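Long-range contacts in protein MJ1225 (Methanocaldococcus jannaschii, PDB 3KH5), which has no established function but binds AMP and ADP through its CBS domains, and is a putative archaeal homologue of the gamma subunit of AMPK: residues A[11-19]-A[33-43]; A[148-158]-A[267-278]. All blocks are in the same frame, centred on the assembly; numbering follows the deposited sequence.

Interactions 1 and 2 both lay a loop beside a strand at a nucleotide pocket. Interaction 1 stays within the first CBS domain, whereas interaction 2 joins the loop 148-158, largely within the third CBS repeat, to the end of the fourth. Their centres are about 30 Å apart on opposite sides of the chain's centre, though their nearest atoms come within about 7 Å. Each is partly buried and rests on a single backbone bridge. Their chemistry diverges from there: residues 11-19 and 33-43 combine valine and proline packing with recognition of an adenine, while 148-158 and 267-278 pack a tyrosine against a short helix and grip a ribose through a carboxylate.

Interaction 1. Residues A[11-19]-A[33-43]; sequences NKKIVTVYP and NKYRRLPVVNA. With ADP (adenosine-5'-diphosphate), chain B; ADP (adenosine-5'-diphosphate), chain D.
Val17 bonds to the two neighbours of Val40, its N donating to Pro39 O (3.1 Å) and its O accepting from Val41 N (3.0 Å), a parallel bridge that fastens the loop 11-19 alongside strand 37-41. In this first CBS domain the strand, which follows helix 23-33, comes back alongside the loop that leads into that helix. On the N-terminal side of the bridge Val15 divides its branches: CG1, anti to the backbone N (chi1 172°), reaches Leu38 CD2, while CG2 meets the edge of the Tyr35 ring at CD2 (3.6 Å). Val17 sends CG1 to Leu38 and CG2 to Val40, and Pro39 CG meets Ile14 CG2 (4.0 Å). At the far end the Tyr18 ring has Val41 O near its plane, and its CD1 lies 3.7 Å from Ala43 CB. The same loop reads an adenine: Val15 N donates to ADP (chain B) N1, and N6 of that base is shared between Val15 O and Arg37 O. Tyr35 lies over the base with one face, Asn33 O over the other; Lys12 NZ, at the ring's edge and in its plane, makes a weak hydrogen bond to Tyr35 OH. The Arg37 guanidinium lies between the two diphosphates: NE is 2.7 Å from O3B of ADP (chain B), while NH2 donates to O2B and O3B of ADP (chain D) and NH1 to the same O3B at 2.8 Å.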
loop_
_atom_site.group_PDB
_atom_site.type_symbol
_atom_site.label_atom_id
_atom_site.label_comp_id
_atom_site.label_asym_id
_atom_site.label_seq_id
_atom_site.Cartn_x
_atom_site.Cartn_y
_atom_site.Cartn_z
ATOM N N ASN A 11 -4.259 1.609 -19.743
ATOM C CA ASN A 11 -4.839 0.854 -20.838
ATOM C C ASN A 11 -4.436 -0.606 -20.796
ATOM O O ASN A 11 -4.872 -1.407 -21.638
ATOM C CB ASN A 11 -4.331 1.446 -22.143
ATOM C CG ASN A 11 -2.845 1.230 -22.322
ATOM O OD1 ASN A 11 -2.041 2.129 -22.073
ATOM N ND2 ASN A 11 -2.465 0.023 -22.735
ATOM N N LYS A 12 -3.569 -0.936 -19.841
ATOM C CA LYS A 12 -3.123 -2.301 -19.658
ATOM C C LYS A 12 -4.263 -3.197 -19.182
ATOM O O LYS A 12 -5.324 -2.720 -18.760
ATOM C CB LYS A 12 -1.954 -2.357 -18.662
ATOM C CG LYS A 12 -1.730 -3.770 -18.110
ATOM C CD LYS A 12 -0.466 -3.986 -17.326
ATOM C CE LYS A 12 -0.400 -5.472 -16.946
ATOM N NZ LYS A 12 0.900 -5.854 -16.341
ATOM N N LYS A 13 -4.032 -4.502 -19.278
ATOM C CA LYS A 13 -4.862 -5.497 -18.619
ATOM C C LYS A 13 -4.677 -5.405 -17.106
ATOM O O LYS A 13 -3.564 -5.212 -16.610
ATOM C CB LYS A 13 -4.521 -6.908 -19.120
ATOM C CG LYS A 13 -3.045 -7.343 -18.977
ATOM C CD LYS A 13 -2.177 -6.911 -20.164
ATOM C CE LYS A 13 -2.468 -7.735 -21.412
ATOM N NZ LYS A 13 -1.917 -7.093 -22.645
ATOM N N ILE A 14 -5.770 -5.539 -16.370
ATOM C CA ILE A 14 -5.667 -5.482 -14.925
ATOM C C ILE A 14 -5.366 -6.873 -14.395
ATOM O O ILE A 14 -6.056 -7.841 -14.725
ATOM C CB ILE A 14 -6.925 -4.863 -14.275
ATOM C CG1 ILE A 14 -7.179 -3.454 -14.836
ATOM C CG2 ILE A 14 -6.804 -4.829 -12.748
ATOM C CD1 ILE A 14 -5.939 -2.533 -14.880
ATOM N N VAL A 15 -4.306 -6.960 -13.597
ATOM C CA VAL A 15 -3.923 -8.201 -12.930
ATOM C C VAL A 15 -4.904 -8.490 -11.789
ATOM O O VAL A 15 -5.091 -7.663 -10.893
ATOM C CB VAL A 15 -2.460 -8.141 -12.411
ATOM C CG1 VAL A 15 -2.134 -9.353 -11.560
ATOM C CG2 VAL A 15 -1.483 -8.041 -13.577
ATOM N N THR A 16 -5.533 -9.660 -11.842
ATOM C CA THR A 16 -6.551 -10.039 -10.868
ATOM C C THR A 16 -6.304 -11.430 -10.299
ATOM O O THR A 16 -5.494 -12.199 -10.826
ATOM C CB THR A 16 -7.965 -10.036 -11.496
ATOM O OG1 THR A 16 -8.017 -10.990 -12.565
ATOM C CG2 THR A 16 -8.331 -8.663 -12.033
ATOM N N VAL A 17 -7.009 -11.734 -9.211
ATOM C CA VAL A 17 -7.155 -13.107 -8.717
ATOM C C VAL A 17 -8.648 -13.467 -8.560
ATOM O O VAL A 17 -9.522 -12.613 -8.746
ATOM C CB VAL A 17 -6.374 -13.351 -7.388
ATOM C CG1 VAL A 17 -4.879 -13.100 -7.580
ATOM C CG2 VAL A 17 -6.928 -12.495 -6.249
ATOM N N TYR A 18 -8.927 -14.730 -8.232
ATOM C CA TYR A 18 -10.297 -15.220 -8.015
ATOM C C TYR A 18 -10.533 -15.504 -6.541
ATOM O O TYR A 18 -9.569 -15.641 -5.788
ATOM C CB TYR A 18 -10.549 -16.486 -8.837
ATOM C CG TYR A 18 -10.106 -16.318 -10.257
ATOM C CD1 TYR A 18 -10.839 -15.531 -11.144
ATOM C CD2 TYR A 18 -8.927 -16.903 -10.710
ATOM C CE1 TYR A 18 -10.419 -15.351 -12.456
ATOM C CE2 TYR A 18 -8.498 -16.733 -12.017
ATOM C CZ TYR A 18 -9.248 -15.956 -12.886
ATOM O OH TYR A 18 -8.824 -15.785 -14.184
ATOM N N PRO A 19 -11.814 -15.600 -6.116
ATOM C CA PRO A 19 -12.093 -15.863 -4.703
ATOM C C PRO A 19 -11.471 -17.165 -4.210
ATOM O O PRO A 19 -11.118 -17.269 -3.032
ATOM C CB PRO A 19 -13.625 -15.971 -4.655
ATOM C CG PRO A 19 -14.090 -15.191 -5.820
ATOM C CD PRO A 19 -13.056 -15.381 -6.884
ATOM N N ASN A 33 4.164 -9.728 -10.387
ATOM C CA ASN A 33 3.700 -8.641 -11.240
ATOM C C ASN A 33 4.054 -7.246 -10.726
ATOM O O ASN A 33 3.833 -6.256 -11.430
ATOM C CB ASN A 33 2.188 -8.749 -11.437
ATOM C CG ASN A 33 1.788 -10.022 -12.147
ATOM O OD1 ASN A 33 1.976 -10.159 -13.356
ATOM N ND2 ASN A 33 1.227 -10.965 -11.399
ATOM N N LYS A 34 4.591 -7.178 -9.507
ATOM C CA LYS A 34 4.946 -5.915 -8.837
ATOM C C LYS A 34 3.723 -5.072 -8.460
ATOM O O LYS A 34 3.860 -3.968 -7.922
ATOM C CB LYS A 34 5.934 -5.093 -9.676
ATOM C CG LYS A 34 7.089 -4.510 -8.853
ATOM C CD LYS A 34 7.576 -3.194 -9.471
ATOM C CE LYS A 34 8.788 -2.649 -8.723
ATOM N NZ LYS A 34 8.499 -2.328 -7.291
ATOM N N TYR A 35 2.533 -5.603 -8.742
ATOM C CA TYR A 35 1.282 -4.958 -8.350
ATOM C C TYR A 35 0.861 -5.367 -6.959
ATOM O O TYR A 35 0.599 -6.542 -6.681
ATOM C CB TYR A 35 0.168 -5.226 -9.362
ATOM C CG TYR A 35 0.528 -4.692 -10.720
ATOM C CD1 TYR A 35 0.987 -3.381 -10.868
ATOM C CD2 TYR A 35 0.446 -5.495 -11.853
ATOM C CE1 TYR A 35 1.342 -2.879 -12.112
ATOM C CE2 TYR A 35 0.797 -5.000 -13.108
ATOM C CZ TYR A 35 1.244 -3.692 -13.228
ATOM O OH TYR A 35 1.591 -3.197 -14.463
ATOM N N ARG A 36 0.801 -4.367 -6.091
ATOM C CA ARG A 36 0.469 -4.588 -4.698
ATOM C C ARG A 36 -1.019 -4.328 -4.382
ATOM O O ARG A 36 -1.397 -4.196 -3.215
ATOM C CB ARG A 36 1.416 -3.776 -3.800
ATOM C CG ARG A 36 2.704 -4.526 -3.383
ATOM C CD ARG A 36 3.498 -5.128 -4.560
ATOM N NE ARG A 36 4.415 -6.187 -4.126
ATOM C CZ ARG A 36 5.738 -6.171 -4.289
ATOM N NH1 ARG A 36 6.335 -5.153 -4.899
ATOM N NH2 ARG A 36 6.468 -7.189 -3.848
ATOM N N ARG A 37 -1.852 -4.274 -5.423
ATOM C CA ARG A 37 -3.305 -4.102 -5.271
ATOM C C ARG A 37 -4.033 -4.977 -6.288
ATOM O O ARG A 37 -4.000 -4.702 -7.490
ATOM C CB ARG A 37 -3.697 -2.630 -5.458
ATOM C CG ARG A 37 -5.202 -2.329 -5.368
ATOM C CD ARG A 37 -5.538 -0.900 -5.832
ATOM N NE ARG A 37 -4.646 0.091 -5.234
ATOM C CZ ARG A 37 -4.870 0.729 -4.088
ATOM N NH1 ARG A 37 -5.983 0.509 -3.395
ATOM N NH2 ARG A 37 -3.973 1.600 -3.636
ATOM N N LEU A 38 -4.686 -6.034 -5.803
ATOM C CA LEU A 38 -5.326 -7.008 -6.691
ATOM C C LEU A 38 -6.844 -7.120 -6.527
ATOM O O LEU A 38 -7.316 -7.631 -5.497
ATOM C CB LEU A 38 -4.696 -8.399 -6.517
ATOM C CG LEU A 38 -3.186 -8.611 -6.674
ATOM C CD1 LEU A 38 -2.827 -10.059 -6.375
ATOM C CD2 LEU A 38 -2.701 -8.218 -8.061
ATOM N N PRO A 39 -7.615 -6.661 -7.541
ATOM C CA PRO A 39 -9.051 -6.940 -7.583
ATOM C C PRO A 39 -9.313 -8.437 -7.599
ATOM O O PRO A 39 -8.585 -9.198 -8.246
ATOM C CB PRO A 39 -9.497 -6.321 -8.914
ATOM C CG PRO A 39 -8.514 -5.253 -9.176
ATOM C CD PRO A 39 -7.206 -5.788 -8.661
ATOM N N VAL A 40 -10.335 -8.840 -6.857
ATOM C CA VAL A 40 -10.789 -10.213 -6.852
ATOM C C VAL A 40 -12.070 -10.241 -7.687
ATOM O O VAL A 40 -13.017 -9.488 -7.430
ATOM C CB VAL A 40 -10.988 -10.751 -5.415
ATOM C CG1 VAL A 40 -11.330 -12.232 -5.440
ATOM C CG2 VAL A 40 -9.724 -10.529 -4.580
ATOM N N VAL A 41 -12.067 -11.081 -8.718
ATOM C CA VAL A 41 -13.173 -11.151 -9.671
ATOM C C VAL A 41 -13.701 -12.585 -9.818
ATOM O O VAL A 41 -12.970 -13.544 -9.561
ATOM C CB VAL A 41 -12.759 -10.603 -11.069
ATOM C CG1 VAL A 41 -12.363 -9.129 -11.003
ATOM C CG2 VAL A 41 -11.655 -11.457 -11.714
ATOM N N ASN A 42 -14.960 -12.736 -10.228
ATOM C CA ASN A 42 -15.472 -14.052 -10.632
ATOM C C ASN A 42 -14.828 -14.501 -11.944
ATOM O O ASN A 42 -14.540 -13.666 -12.808
ATOM C CB ASN A 42 -16.987 -14.021 -10.811
ATOM C CG ASN A 42 -17.727 -13.695 -9.533
ATOM O OD1 ASN A 42 -18.720 -12.968 -9.550
ATOM N ND2 ASN A 42 -17.251 -14.231 -8.415
ATOM N N ALA A 43 -14.638 -15.816 -12.109
ATOM C CA ALA A 43 -13.863 -16.341 -13.264
ATOM C C ALA A 43 -14.453 -16.395 -14.708
ATOM O O ALA A 43 -13.701 -16.154 -15.656
ATOM C CB ALA A 43 -13.257 -17.716 -12.896
HETATM P PB ADP B . -0.711 0.064 -5.585
HETATM O O1B ADP B . -0.038 -1.015 -6.344
HETATM O O2B ADP B . 0.238 0.648 -4.405
HETATM O O3B ADP B . -2.023 -0.437 -4.815
HETATM P PA ADP B . -0.023 2.415 -6.878
HETATM O O1A ADP B . 1.415 2.027 -6.713
HETATM O O2A ADP B . -0.453 3.478 -8.053
HETATM O O3A ADP B . -1.167 1.306 -6.500
HETATM O "O5'" ADP B . -0.031 1.433 -8.206
HETATM C "C5'" ADP B . 1.140 1.029 -8.985
HETATM C "C4'" ADP B . 0.981 1.323 -10.508
HETATM O "O4'" ADP B . 0.585 0.160 -11.304
HETATM C "C3'" ADP B . -0.104 2.388 -10.688
HETATM O "O3'" ADP B . 0.355 3.421 -11.583
HETATM C "C2'" ADP B . -1.314 1.658 -11.265
HETATM O "O2'" ADP B . -1.735 2.383 -12.422
HETATM C "C1'" ADP B . -0.828 0.256 -11.676
HETATM N N9 ADP B . -1.547 -0.930 -11.058
HETATM C C8 ADP B . -1.835 -1.104 -9.764
HETATM N N7 ADP B . -2.459 -2.272 -9.594
HETATM C C5 ADP B . -2.568 -2.857 -10.784
HETATM C C6 ADP B . -3.113 -4.064 -11.227
HETATM N N6 ADP B . -3.682 -4.909 -10.370
HETATM N N1 ADP B . -3.056 -4.362 -12.540
HETATM C C2 ADP B . -2.495 -3.525 -13.406
HETATM N N3 ADP B . -1.967 -2.371 -13.012
HETATM C C4 ADP B . -1.990 -2.006 -11.715
HETATM P PB ADP D . -4.745 2.168 -0.093
HETATM O O1B ADP D . -4.747 3.288 0.890
HETATM O O2B ADP D . -3.328 2.078 -0.891
HETATM O O3B ADP D . -5.881 2.292 -1.239
HETATM P PA ADP D . -3.756 0.059 1.169
HETATM O O1A ADP D . -3.314 0.237 2.570
HETATM O O2A ADP D . -3.326 -1.341 0.452
HETATM O O3A ADP D . -5.040 0.755 0.554
HETATM O "O5'" ADP D . -4.944 -0.906 1.788
HETATM C "C5'" ADP D . -5.655 -0.660 3.041
HETATM C "C4'" ADP D . -6.994 -1.458 3.125
HETATM O "O4'" ADP D . -7.944 -0.828 2.207
HETATM C "C3'" ADP D . -6.906 -2.947 2.726
HETATM O "O3'" ADP D . -7.735 -3.712 3.610
HETATM C "C2'" ADP D . -7.459 -2.960 1.298
HETATM O "O2'" ADP D . -8.065 -4.219 0.960
HETATM C "C1'" ADP D . -8.515 -1.862 1.368
HETATM N N9 ADP D . -8.790 -1.292 0.016
HETATM C C8 ADP D . -7.925 -0.843 -0.902
HETATM N N7 ADP D . -8.602 -0.414 -1.975
HETATM C C5 ADP D . -9.897 -0.591 -1.732
HETATM C C6 ADP D . -11.065 -0.345 -2.443
HETATM N N6 ADP D . -11.023 0.186 -3.662
HETATM N N1 ADP D . -12.243 -0.657 -1.875
HETATM C C2 ADP D . -12.310 -1.189 -0.659
HETATM N N3 ADP D . -11.215 -1.435 0.044
HETATM C C4 ADP D . -10.009 -1.146 -0.469
#

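Interaction 2. Residues A[148-158]-A[267-278]; sequences EVIDDYITRDV and KGIITEKDVLKY. With ADP (adenosine-5'-diphosphate), chain E.
With CG anti to its carbonyl carbon (chi1 -55°), Tyr153 lays its ring toward 267-278, and Tyr278, with CG anti to the backbone N (chi1 -175°), brings its ring edge to the Tyr153 hydroxyl, CD1 lying 3.1 Å from OH. The same hydroxyl donates weakly to Glu148 OE1, while Tyr278 OH is taken by Asp145 N. Nearer the backbone, Tyr153 CB touches Ile270 CD1 (3.8 Å), which Ile150 CB also meets, and the edge of the Tyr153 ring faces the carbonyl carbon of Lys277. Further along, Thr155 and Ile269 form an antiparallel hydrogen-bonded pair, with Thr155 N donating to Ile269 O and Ile269 N to Thr155 O. Here the loop 148-158, largely within the third CBS repeat, is tied to the last strand and helix of the fourth, consistent with the tandem CBS pair known as a Bateman module. Gly268, in a classic beta bulge with Lys267 opposite Val259, is packed tightly, its CA 3.5 Å from Val158 CG2. Thr271 occupies the N-cap position of helix 272-275; its N donates to Asp274 OD2 (2.9 Å), met on the anti side of the carboxylate, and its OG1 to the phosphate oxygen O1A of ADP (chain E). Asp274 grips the ribose of that nucleotide with both oxygens, OD1 accepting from O3' (2.6 Å) and OD2 from O2' (2.5 Å), while Lys277 NZ makes a salt bridge to Asp274 OD1 and probably helps to orient it. Thr155 OG1 also lies 2.6 Å from O2'. One water accepts weakly from Lys277 NZ, hydrogen-bonds with Thr155 OG1 and donates to Tyr153 O, linking that lysine to the loop.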
loop_
_atom_site.group_PDB
_atom_site.type_symbol
_atom_site.label_atom_id
_atom_site.label_comp_id
_atom_site.label_asym_id
_atom_site.label_seq_id
_atom_site.Cartn_x
_atom_site.Cartn_y
_atom_site.Cartn_z
ATOM N N GLU A 148 4.092 26.728 -6.158
ATOM C CA GLU A 148 3.369 26.100 -5.066
ATOM C C GLU A 148 4.325 25.312 -4.162
ATOM O O GLU A 148 5.164 24.554 -4.651
ATOM C CB GLU A 148 2.308 25.165 -5.647
ATOM C CG GLU A 148 0.901 25.428 -5.143
ATOM C CD GLU A 148 0.754 25.181 -3.652
ATOM O OE1 GLU A 148 -0.248 25.658 -3.079
ATOM O OE2 GLU A 148 1.627 24.505 -3.043
ATOM N N VAL A 149 4.196 25.500 -2.850
ATOM C CA VAL A 149 5.088 24.863 -1.879
ATOM C C VAL A 149 4.372 23.704 -1.158
ATOM O O VAL A 149 3.139 23.658 -1.139
ATOM C CB VAL A 149 5.677 25.925 -0.903
ATOM C CG1 VAL A 149 4.799 26.122 0.338
ATOM C CG2 VAL A 149 7.097 25.584 -0.529
ATOM N N ILE A 150 5.132 22.769 -0.581
ATOM C CA ILE A 150 4.536 21.558 0.020
ATOM C C ILE A 150 3.955 21.780 1.419
ATOM O O ILE A 150 3.146 20.981 1.894
ATOM C CB ILE A 150 5.531 20.354 0.067
ATOM C CG1 ILE A 150 6.782 20.690 0.894
ATOM C CG2 ILE A 150 5.893 19.901 -1.341
ATOM C CD1 ILE A 150 7.513 19.470 1.459
ATOM N N ASP A 151 4.370 22.872 2.055
ATOM C CA ASP A 151 4.107 23.142 3.476
ATOM C C ASP A 151 2.685 22.889 3.998
ATOM O O ASP A 151 2.520 22.251 5.041
ATOM C CB ASP A 151 4.568 24.555 3.824
ATOM C CG ASP A 151 6.043 24.774 3.536
ATOM O OD1 ASP A 151 6.636 24.004 2.747
ATOM O OD2 ASP A 151 6.616 25.726 4.103
ATOM N N ASP A 152 1.676 23.391 3.281
ATOM C CA ASP A 152 0.262 23.243 3.666
ATOM C C ASP A 152 -0.254 21.815 3.523
ATOM O O ASP A 152 -1.334 21.485 4.022
ATOM C CB ASP A 152 -0.631 24.146 2.802
ATOM C CG ASP A 152 -0.577 25.612 3.208
ATOM O OD1 ASP A 152 0.095 25.947 4.209
ATOM O OD2 ASP A 152 -1.219 26.435 2.517
ATOM N N TYR A 153 0.505 20.977 2.820
ATOM C CA TYR A 153 0.065 19.623 2.476
ATOM C C TYR A 153 0.688 18.559 3.371
ATOM O O TYR A 153 0.277 17.399 3.345
ATOM C CB TYR A 153 0.372 19.322 1.004
ATOM C CG TYR A 153 -0.225 20.333 0.060
ATOM C CD1 TYR A 153 -1.475 20.121 -0.515
ATOM C CD2 TYR A 153 0.452 21.514 -0.241
ATOM C CE1 TYR A 153 -2.031 21.056 -1.372
ATOM C CE2 TYR A 153 -0.095 22.454 -1.093
ATOM C CZ TYR A 153 -1.334 22.219 -1.657
ATOM O OH TYR A 153 -1.877 23.151 -2.505
ATOM N N ILE A 154 1.672 18.964 4.167
ATOM C CA ILE A 154 2.401 18.045 5.034
ATOM C C ILE A 154 1.556 17.587 6.223
ATOM O O ILE A 154 0.893 18.397 6.879
ATOM C CB ILE A 154 3.707 18.691 5.551
ATOM C CG1 ILE A 154 4.600 19.103 4.375
ATOM C CG2 ILE A 154 4.469 17.730 6.476
ATOM C CD1 ILE A 154 5.705 20.076 4.759
ATOM N N THR A 155 1.580 16.281 6.483
ATOM C CA THR A 155 1.011 15.740 7.707
ATOM C C THR A 155 2.046 15.875 8.815
ATOM O O THR A 155 3.132 15.297 8.749
ATOM C CB THR A 155 0.524 14.287 7.530
ATOM O OG1 THR A 155 -0.557 14.267 6.582
ATOM C CG2 THR A 155 0.026 13.714 8.853
ATOM N N ARG A 156 1.688 16.659 9.823
ATOM C CA ARG A 156 2.610 17.053 10.873
ATOM C C ARG A 156 2.777 15.979 11.956
ATOM O O ARG A 156 3.896 15.728 12.417
ATOM C CB ARG A 156 2.169 18.421 11.451
ATOM C CG ARG A 156 2.696 18.756 12.853
ATOM C CD ARG A 156 1.851 18.095 13.945
ATOM N NE ARG A 156 1.024 19.047 14.703
ATOM C CZ ARG A 156 -0.308 19.020 14.776
ATOM N NH1 ARG A 156 -1.009 18.093 14.129
ATOM N NH2 ARG A 156 -0.946 19.938 15.496
ATOM N N ASP A 157 1.672 15.358 12.368
ATOM C CA ASP A 157 1.745 14.313 13.392
ATOM C C ASP A 157 2.046 12.977 12.730
ATOM O O ASP A 157 1.168 12.361 12.123
ATOM C CB ASP A 157 0.452 14.247 14.217
ATOM C CG ASP A 157 0.367 15.351 15.271
ATOM O OD1 ASP A 157 1.417 15.979 15.610
ATOM O OD2 ASP A 157 -0.761 15.585 15.775
ATOM N N VAL A 158 3.300 12.546 12.846
ATOM C CA VAL A 158 3.778 11.347 12.163
ATOM C C VAL A 158 3.776 10.132 13.084
ATOM O O VAL A 158 4.299 10.177 14.202
ATOM C CB VAL A 158 5.206 11.536 11.584
ATOM C CG1 VAL A 158 5.516 10.460 10.545
ATOM C CG2 VAL A 158 5.361 12.914 10.970
ATOM N N LYS A 267 9.861 16.480 10.399
ATOM C CA LYS A 267 8.900 17.580 10.464
ATOM C C LYS A 267 7.506 17.159 10.014
ATOM O O LYS A 267 6.534 17.904 10.199
ATOM C CB LYS A 267 9.374 18.759 9.607
ATOM C CG LYS A 267 10.825 19.201 9.839
ATOM C CD LYS A 267 11.127 19.553 11.305
ATOM C CE LYS A 267 10.237 20.673 11.851
ATOM N NZ LYS A 267 10.148 21.868 10.939
ATOM N N GLY A 268 7.408 15.976 9.420
ATOM C CA GLY A 268 6.151 15.521 8.847
ATOM C C GLY A 268 6.360 14.436 7.816
ATOM O O GLY A 268 7.429 13.823 7.746
ATOM N N ILE A 269 5.323 14.185 7.030
ATOM C CA ILE A 269 5.370 13.215 5.948
ATOM C C ILE A 269 4.405 13.763 4.911
ATOM O O ILE A 269 3.438 14.451 5.257
ATOM C CB ILE A 269 4.982 11.781 6.442
ATOM C CG1 ILE A 269 5.202 10.723 5.347
ATOM C CG2 ILE A 269 3.549 11.746 7.009
ATOM C CD1 ILE A 269 5.124 9.276 5.841
ATOM N N ILE A 270 4.685 13.508 3.640
ATOM C CA ILE A 270 3.780 13.911 2.572
ATOM C C ILE A 270 3.587 12.732 1.627
ATOM O O ILE A 270 4.543 12.030 1.296
ATOM C CB ILE A 270 4.284 15.185 1.840
ATOM C CG1 ILE A 270 3.313 15.604 0.724
ATOM C CG2 ILE A 270 5.726 14.998 1.330
ATOM C CD1 ILE A 270 3.408 17.070 0.330
ATOM N N THR A 271 2.346 12.501 1.217
ATOM C CA THR A 271 2.052 11.361 0.373
ATOM C C THR A 271 1.285 11.809 -0.852
ATOM O O THR A 271 0.880 12.974 -0.962
ATOM C CB THR A 271 1.224 10.281 1.116
ATOM O OG1 THR A 271 -0.115 10.754 1.319
ATOM C CG2 THR A 271 1.855 9.906 2.459
ATOM N N GLU A 272 1.069 10.869 -1.764
ATOM C CA GLU A 272 0.286 11.112 -2.964
ATOM C C GLU A 272 -1.111 11.640 -2.671
ATOM O O GLU A 272 -1.619 12.469 -3.425
ATOM C CB GLU A 272 0.191 9.840 -3.799
ATOM C CG GLU A 272 1.496 9.474 -4.472
ATOM C CD GLU A 272 1.431 8.151 -5.207
ATOM O OE1 GLU A 272 0.892 7.170 -4.650
ATOM O OE2 GLU A 272 1.940 8.092 -6.342
ATOM N N LYS A 273 -1.738 11.166 -1.590
ATOM C CA LYS A 273 -3.062 11.672 -1.224
ATOM C C LYS A 273 -2.989 13.154 -0.871
ATOM O O LYS A 273 -3.873 13.927 -1.247
ATOM C CB LYS A 273 -3.698 10.882 -0.075
ATOM C CG LYS A 273 -5.214 11.115 0.048
ATOM C CD LYS A 273 -5.834 10.408 1.251
ATOM C CE LYS A 273 -5.636 8.894 1.203
ATOM N NZ LYS A 273 -6.191 8.273 -0.032
ATOM N N ASP A 274 -1.931 13.542 -0.160
ATOM C CA ASP A 274 -1.692 14.943 0.195
ATOM C C ASP A 274 -1.474 15.828 -1.021
ATOM O O ASP A 274 -1.954 16.963 -1.057
ATOM C CB ASP A 274 -0.463 15.073 1.086
ATOM C CG ASP A 274 -0.640 14.405 2.421
ATOM O OD1 ASP A 274 -1.744 14.504 2.998
ATOM O OD2 ASP A 274 0.335 13.790 2.897
ATOM N N VAL A 275 -0.712 15.321 -1.991
ATOM C CA VAL A 275 -0.486 16.022 -3.255
ATOM C C VAL A 275 -1.821 16.319 -3.924
ATOM O O VAL A 275 -2.043 17.430 -4.406
ATOM C CB VAL A 275 0.432 15.215 -4.221
ATOM C CG1 VAL A 275 0.472 15.851 -5.611
ATOM C CG2 VAL A 275 1.837 15.109 -3.656
ATOM N N LEU A 276 -2.713 15.332 -3.929
ATOM C CA LEU A 276 -4.012 15.495 -4.563
ATOM C C LEU A 276 -4.911 16.533 -3.882
ATOM O O LEU A 276 -5.906 16.960 -4.468
ATOM C CB LEU A 276 -4.735 14.149 -4.709
ATOM C CG LEU A 276 -4.288 13.169 -5.803
ATOM C CD1 LEU A 276 -5.118 11.898 -5.704
ATOM C CD2 LEU A 276 -4.416 13.775 -7.197
ATOM N N LYS A 277 -4.562 16.954 -2.666
ATOM C CA LYS A 277 -5.318 18.016 -1.992
ATOM C C LYS A 277 -5.153 19.374 -2.684
ATOM O O LYS A 277 -5.946 20.291 -2.449
ATOM C CB LYS A 277 -4.947 18.116 -0.513
ATOM C CG LYS A 277 -5.366 16.920 0.323
ATOM C CD LYS A 277 -4.650 16.958 1.663
ATOM C CE LYS A 277 -4.998 15.760 2.529
ATOM N NZ LYS A 277 -4.229 15.768 3.810
ATOM N N TYR A 278 -4.124 19.489 -3.532
ATOM C CA TYR A 278 -3.957 20.649 -4.417
ATOM C C TYR A 278 -5.182 20.830 -5.306
ATOM O O TYR A 278 -5.602 21.959 -5.558
ATOM C CB TYR A 278 -2.696 20.518 -5.289
ATOM C CG TYR A 278 -2.393 21.734 -6.158
ATOM C CD1 TYR A 278 -1.759 22.855 -5.624
ATOM C CD2 TYR A 278 -2.733 21.758 -7.513
ATOM C CE1 TYR A 278 -1.480 23.970 -6.410
ATOM C CE2 TYR A 278 -2.454 22.873 -8.310
ATOM C CZ TYR A 278 -1.825 23.973 -7.749
ATOM O OH TYR A 278 -1.544 25.077 -8.520
HETATM P PB ADP E . 0.251 5.608 2.999
HETATM O O1B ADP E . 0.763 5.520 1.607
HETATM O O2B ADP E . 1.454 5.476 4.118
HETATM O O3B ADP E . -0.814 4.450 3.379
HETATM P PA ADP E . -1.851 7.552 2.691
HETATM O O1A ADP E . -1.806 8.219 1.367
HETATM O O2A ADP E . -2.892 6.325 2.781
HETATM O O3A ADP E . -0.414 7.041 3.233
HETATM O "O5'" ADP E . -2.141 8.603 3.850
HETATM C "C5'" ADP E . -3.403 9.268 4.045
HETATM C "C4'" ADP E . -3.115 10.469 4.985
HETATM O "O4'" ADP E . -2.408 9.953 6.161
HETATM C "C3'" ADP E . -2.195 11.520 4.337
HETATM O "O3'" ADP E . -2.566 12.825 4.793
HETATM C "C2'" ADP E . -0.800 11.150 4.851
HETATM O "O2'" ADP E . 0.054 12.304 4.940
HETATM C "C1'" ADP E . -1.093 10.573 6.245
HETATM N N9 ADP E . -0.033 9.579 6.641
HETATM C C8 ADP E . 0.517 8.631 5.874
HETATM N N7 ADP E . 1.430 7.954 6.574
HETATM C C5 ADP E . 1.470 8.467 7.795
HETATM C C6 ADP E . 2.210 8.177 8.938
HETATM N N6 ADP E . 3.111 7.195 8.941
HETATM N N1 ADP E . 1.996 8.910 10.044
HETATM C C2 ADP E . 1.101 9.894 10.049
HETATM N N3 ADP E . 0.380 10.190 8.974
HETATM C C4 ADP E . 0.541 9.498 7.837
HETATM O O HOH W 1 -1.545 16.774 5.315
#